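Local structure of angiopoietin-related protein 6 (Homo sapiens, 6Y43) at residues Val59-Phe62 / His67-Ala70; Asn161-Gln166 / Trp170-Cys175. The protein is probably a secreted angiopoietin-like growth factor whose calcium-binding, fibrinogen-like globe is likely to serve as its recognition module. All blocks are in the same frame, centred on the assembly; numbering follows the deposited sequence.

Contact 1 of 2, residues Val59-Phe62 / His67-Ala70; sequences VNFF and HYKA
A single side-chain-to-backbone hydrogen bond joins Phe61 and Tyr68 in the buried part of the fibrinogen-like globular domain, tying the loop that follows strand 48-54 to helix 65-70. The contact is small, with 104 Å² buried over both sides, and the CA atoms of Phe61 and Tyr68, the nearest pair across the two segments, are 8.6 Å apart; the phenol of Tyr68 spans the interval with its hydroxyl end. The two aromatic side chains cross at about a right angle without stacking. Tyr68 OH comes to the edge of the Phe61 ring, near its plane, 3.7 Å from Phe61 CD2, while Phe61 O in turn lies at the edge of the tyrosine ring. The first torsion of Phe61 (chi1 -84°) sets its ring beside the backbone N, where the ring edge meets Val59 O of the same loop, Phe61 CD1 to Val59 O being 3.5 Å in the ring plane. Other aromatics complete the setting: Phe72 meets both rings edge-to-face, and Trp80 packs edge-to-face on Tyr68. The hydroxyl has two hydrogen-bond partners, since it also accepts from Gly169 N, so the buried phenol oxygen is used as donor and acceptor at once. On the donor side, Tyr68 OH lies 2.6 Å from Phe61 O, in the carbonyl plane and on a lone pair, at a C=O...O angle of 136°.

Contact 2 of 2, residues Asn161-Gln166 / Trp170-Cys175; sequences NCALYQ and WWYHAC
Cys162 and Cys175 are covalently joined, SG to SG at 2.1 Å, and the ring of Tyr172 packs against the same bridge. The disulfide torsion of -84° is close to the relaxed right-angle value, and each SG, anti to its own carbonyl carbon, meets the other. A cis peptide precedes Cys175, as in the equivalent loop of the fibrinogen gamma chain. Tyr172 likewise has CG anti to its carbonyl carbon (chi1 -73°), which turns the ring toward helix 162-166. Cys162 CB sits over one face in a CH-pi contact, 4.0 Å from the centroid of the Tyr172 ring and 28° off its normal. Trp170 CB covers the opposite face, 3.5 Å above the plane of the Tyr172 ring, so the phenol is clamped between helix and loop. At the far end Gln166 CB touches Tyr172 OH at 3.5 Å, and Ala163 CB reaches Tyr172 CE2 at 3.8 Å. The hydroxyl also bonds to Asn179 OD1 and Gly168 N. With an alanine in place of Tyr172, a gap is likely to open between Cys162 CB and Trp170 CB, and Asn179 and Gly168 would probably lose their shared partner. Asn161 OD1 N-caps the short helix by accepting from Leu164 N, at 3.2 Å. That helix follows directly on the calcium loop, with the 170-175 loop folded back along it, on the long connection leading to strand 212-219.

Contacts 1 and 2 follow one another along the chain, with centres about 15 Å apart, yet they touch: Phe62 CE1 packs 3.9 Å from Ala163 O. Residues 167-169, between the segments of contact 2, also connect the two: Arg167 makes a cation-pi contact with Phe62, and the consecutive glycines after it serve one phenol each. Contact 2 is the one beside the metal: Cys162 N donates to Asp156, which with Asp154, Tyr158 and Gly160 forms the calcium site. A HEPES molecule, probably from the crystallisation liquor, lies about 3 Å from the side chain of Gln166 and may mark a pocket; related fibrinogen-like domains bind ligands near this calcium-loop region.

Contact 1 of 2, residues Val59-Phe62 / His67-Ala70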
loop_
_atom_site.group_PDB
_atom_site.type_symbol
_atom_site.label_atom_id
_atom_site.label_comp_id
_atom_site.label_asym_id
_atom_site.label_seq_id
_atom_site.Cartn_x
_atom_site.Cartn_y
_atom_site.Cartn_z
ATOM N N VAL A 59 3.692 14.159 2.410
ATOM C CA VAL A 59 2.947 14.074 1.158
ATOM C C VAL A 59 1.471 14.110 1.485
ATOM O O VAL A 59 1.032 13.443 2.422
ATOM C CB VAL A 59 3.329 12.789 0.401
ATOM C CG1 VAL A 59 2.390 12.500 -0.748
ATOM C CG2 VAL A 59 4.776 12.862 -0.077
ATOM N N ASN A 60 0.716 14.907 0.739
ATOM C CA ASN A 60 -0.728 14.999 0.930
ATOM C C ASN A 60 -1.385 13.793 0.277
ATOM O O ASN A 60 -1.334 13.648 -0.946
ATOM C CB ASN A 60 -1.244 16.296 0.316
ATOM C CG ASN A 60 -2.738 16.460 0.463
ATOM O OD1 ASN A 60 -3.395 17.026 -0.422
ATOM N ND2 ASN A 60 -3.284 15.955 1.541
ATOM N N PHE A 61 -2.008 12.936 1.089
ATOM C CA PHE A 61 -2.766 11.797 0.590
ATOM C C PHE A 61 -4.246 12.113 0.419
ATOM O O PHE A 61 -4.995 11.267 -0.090
ATOM C CB PHE A 61 -2.591 10.595 1.527
ATOM C CG PHE A 61 -1.343 9.784 1.249
ATOM C CD1 PHE A 61 -0.086 10.301 1.500
ATOM C CD2 PHE A 61 -1.449 8.506 0.711
ATOM C CE1 PHE A 61 1.063 9.552 1.220
ATOM C CE2 PHE A 61 -0.306 7.739 0.441
ATOM C CZ PHE A 61 0.930 8.263 0.683
ATOM N N PHE A 62 -4.687 13.303 0.818
ATOM C CA PHE A 62 -6.052 13.748 0.502
ATOM C C PHE A 62 -6.025 14.405 -0.877
ATOM O O PHE A 62 -5.983 15.622 -1.015
ATOM C CB PHE A 62 -6.570 14.707 1.566
ATOM C CG PHE A 62 -8.034 15.068 1.395
ATOM C CD1 PHE A 62 -8.998 14.141 1.673
ATOM C CD2 PHE A 62 -8.423 16.327 0.933
ATOM C CE1 PHE A 62 -10.360 14.440 1.533
ATOM C CE2 PHE A 62 -9.780 16.636 0.763
ATOM C CZ PHE A 62 -10.745 15.687 1.069
ATOM N N HIS A 67 -4.650 11.545 -9.317
ATOM C CA HIS A 67 -3.383 11.292 -8.626
ATOM C C HIS A 67 -3.363 9.889 -8.030
ATOM O O HIS A 67 -2.344 9.197 -8.109
ATOM C CB HIS A 67 -3.136 12.362 -7.560
ATOM C CG HIS A 67 -2.648 13.661 -8.131
ATOM N ND1 HIS A 67 -3.341 14.844 -7.993
ATOM C CD2 HIS A 67 -1.568 13.949 -8.890
ATOM C CE1 HIS A 67 -2.697 15.811 -8.625
ATOM N NE2 HIS A 67 -1.616 15.294 -9.178
ATOM N N TYR A 68 -4.479 9.427 -7.461
ATOM C CA TYR A 68 -4.523 8.046 -6.989
ATOM C C TYR A 68 -4.354 7.058 -8.137
ATOM O O TYR A 68 -3.781 5.976 -7.943
ATOM C CB TYR A 68 -5.838 7.779 -6.215
ATOM C CG TYR A 68 -5.639 8.039 -4.748
ATOM C CD1 TYR A 68 -4.955 7.118 -3.954
ATOM C CD2 TYR A 68 -6.034 9.227 -4.165
ATOM C CE1 TYR A 68 -4.689 7.362 -2.620
ATOM C CE2 TYR A 68 -5.783 9.477 -2.825
ATOM C CZ TYR A 68 -5.091 8.547 -2.057
ATOM O OH TYR A 68 -4.818 8.778 -0.736
ATOM N N LYS A 69 -4.850 7.396 -9.332
ATOM C CA LYS A 69 -4.676 6.494 -10.468
ATOM C C LYS A 69 -3.224 6.471 -10.946
ATOM O O LYS A 69 -2.658 5.398 -11.196
ATOM C CB LYS A 69 -5.608 6.901 -11.621
ATOM C CG LYS A 69 -5.447 6.051 -12.873
ATOM C CD LYS A 69 -6.430 6.457 -13.963
ATOM C CE LYS A 69 -6.088 5.766 -15.280
ATOM N NZ LYS A 69 -6.828 6.390 -16.409
ATOM N N ALA A 70 -2.608 7.639 -11.081
ATOM C CA ALA A 70 -1.299 7.723 -11.709
ATOM C C ALA A 70 -0.139 7.491 -10.754
ATOM O O ALA A 70 0.944 7.116 -11.218
ATOM C CB ALA A 70 -1.125 9.093 -12.373
#

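Contact 2 of 2, residues Asn161-Gln166 / Trp170-Cys175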
loop_
_atom_site.group_PDB
_atom_site.type_symbol
_atom_site.label_atom_id
_atom_site.label_comp_id
_atom_site.label_asym_id
_atom_site.label_seq_id
_atom_site.Cartn_x
_atom_site.Cartn_y
_atom_site.Cartn_z
ATOM N N ASN A 161 -20.003 9.743 3.240
ATOM C CA ASN A 161 -18.823 9.730 2.366
ATOM C C ASN A 161 -17.592 9.394 3.210
ATOM O O ASN A 161 -16.999 10.269 3.848
ATOM C CB ASN A 161 -18.675 11.085 1.670
ATOM C CG ASN A 161 -17.576 11.080 0.614
ATOM O OD1 ASN A 161 -16.593 10.326 0.692
ATOM N ND2 ASN A 161 -17.705 11.962 -0.350
ATOM N N CYS A 162 -17.184 8.121 3.188
ATOM C CA CYS A 162 -16.088 7.704 4.058
ATOM C C CYS A 162 -14.822 8.521 3.821
ATOM O O CYS A 162 -14.151 8.935 4.775
ATOM C CB CYS A 162 -15.778 6.225 3.858
ATOM S SG CYS A 162 -17.049 5.131 4.431
ATOM N N ALA A 163 -14.479 8.764 2.552
ATOM C CA ALA A 163 -13.250 9.489 2.230
ATOM C C ALA A 163 -13.270 10.912 2.777
ATOM O O ALA A 163 -12.220 11.466 3.131
ATOM C CB ALA A 163 -13.073 9.520 0.713
ATOM N N LEU A 164 -14.447 11.543 2.791
ATOM C CA LEU A 164 -14.579 12.894 3.327
ATOM C C LEU A 164 -14.175 12.940 4.790
ATOM O O LEU A 164 -13.569 13.917 5.249
ATOM C CB LEU A 164 -16.027 13.368 3.173
ATOM C CG LEU A 164 -16.409 14.761 3.679
ATOM C CD1 LEU A 164 -15.705 15.827 2.878
ATOM C CD2 LEU A 164 -17.921 14.935 3.599
ATOM N N TYR A 165 -14.522 11.900 5.541
ATOM C CA TYR A 165 -14.231 11.893 6.965
ATOM C C TYR A 165 -12.899 11.238 7.288
ATOM O O TYR A 165 -12.222 11.677 8.221
ATOM C CB TYR A 165 -15.335 11.168 7.736
ATOM C CG TYR A 165 -16.725 11.722 7.486
ATOM C CD1 TYR A 165 -17.073 12.995 7.902
ATOM C CD2 TYR A 165 -17.668 10.967 6.824
ATOM C CE1 TYR A 165 -18.349 13.500 7.667
ATOM C CE2 TYR A 165 -18.947 11.462 6.581
ATOM C CZ TYR A 165 -19.273 12.727 7.001
ATOM O OH TYR A 165 -20.541 13.208 6.753
ATOM N N GLN A 166 -12.514 10.177 6.570
ATOM C CA GLN A 166 -11.280 9.466 6.908
ATOM C C GLN A 166 -10.103 9.869 6.037
ATOM O O GLN A 166 -8.970 9.507 6.362
ATOM C CB GLN A 166 -11.511 7.966 6.826
ATOM C CG GLN A 166 -12.550 7.516 7.830
ATOM C CD GLN A 166 -12.463 6.052 8.099
ATOM O OE1 GLN A 166 -12.060 5.623 9.173
ATOM N NE2 GLN A 166 -12.852 5.262 7.111
ATOM N N TRP A 170 -9.306 4.934 -0.811
ATOM C CA TRP A 170 -9.272 3.598 -0.228
ATOM C C TRP A 170 -10.483 2.822 -0.698
ATOM O O TRP A 170 -11.465 3.396 -1.179
ATOM C CB TRP A 170 -9.257 3.694 1.291
ATOM C CG TRP A 170 -8.753 2.508 2.095
ATOM C CD1 TRP A 170 -9.484 1.743 2.952
ATOM C CD2 TRP A 170 -7.403 2.018 2.175
ATOM N NE1 TRP A 170 -8.686 0.805 3.547
ATOM C CE2 TRP A 170 -7.403 0.944 3.085
ATOM C CE3 TRP A 170 -6.201 2.375 1.548
ATOM C CZ2 TRP A 170 -6.251 0.233 3.398
ATOM C CZ3 TRP A 170 -5.062 1.670 1.864
ATOM C CH2 TRP A 170 -5.096 0.604 2.777
ATOM N N TRP A 171 -10.409 1.508 -0.477
ATOM C CA TRP A 171 -11.511 0.597 -0.764
ATOM C C TRP A 171 -12.473 0.599 0.427
ATOM O O TRP A 171 -12.687 -0.400 1.119
ATOM C CB TRP A 171 -10.967 -0.792 -1.063
ATOM C CG TRP A 171 -9.876 -0.825 -2.126
ATOM C CD1 TRP A 171 -10.048 -0.923 -3.481
ATOM C CD2 TRP A 171 -8.459 -0.754 -1.914
ATOM N NE1 TRP A 171 -8.831 -0.937 -4.120
ATOM C CE2 TRP A 171 -7.843 -0.840 -3.178
ATOM C CE3 TRP A 171 -7.645 -0.648 -0.774
ATOM C CZ2 TRP A 171 -6.458 -0.811 -3.339
ATOM C CZ3 TRP A 171 -6.272 -0.611 -0.949
ATOM C CH2 TRP A 171 -5.698 -0.696 -2.222
ATOM N N TYR A 172 -12.997 1.785 0.710
ATOM C CA TYR A 172 -13.824 1.964 1.897
ATOM C C TYR A 172 -15.059 1.067 1.856
ATOM O O TYR A 172 -15.673 0.844 0.805
ATOM C CB TYR A 172 -14.229 3.441 2.066
ATOM C CG TYR A 172 -13.097 4.365 2.529
ATOM C CD1 TYR A 172 -12.481 4.199 3.765
ATOM C CD2 TYR A 172 -12.668 5.419 1.733
ATOM C CE1 TYR A 172 -11.458 5.030 4.170
ATOM C CE2 TYR A 172 -11.654 6.254 2.137
ATOM C CZ TYR A 172 -11.059 6.069 3.387
ATOM O OH TYR A 172 -10.029 6.917 3.783
ATOM N N HIS A 173 -15.420 0.570 3.053
ATOM C CA HIS A 173 -16.593 -0.254 3.293
ATOM C C HIS A 173 -17.564 0.619 4.042
ATOM O O HIS A 173 -18.200 1.509 3.434
ATOM C CB HIS A 173 -16.176 -1.516 4.067
ATOM C CG HIS A 173 -17.257 -2.548 4.193
ATOM N ND1 HIS A 173 -16.981 -3.896 4.243
ATOM C CD2 HIS A 173 -18.602 -2.434 4.302
ATOM C CE1 HIS A 173 -18.115 -4.573 4.362
ATOM N NE2 HIS A 173 -19.113 -3.707 4.404
ATOM N N ALA A 174 -17.695 0.487 5.366
ATOM C CA ALA A 174 -18.597 1.328 6.156
ATOM C C ALA A 174 -18.111 1.528 7.597
ATOM O O ALA A 174 -18.790 1.158 8.563
ATOM C CB ALA A 174 -20.001 0.723 6.153
ATOM N N CYS A 175 -16.935 2.156 7.801
ATOM C CA CYS A 175 -16.095 2.677 6.724
ATOM C C CYS A 175 -14.812 1.893 6.548
ATOM O O CYS A 175 -14.387 1.613 5.412
ATOM C CB CYS A 175 -15.694 4.128 6.975
ATOM S SG CYS A 175 -16.996 5.281 6.489
#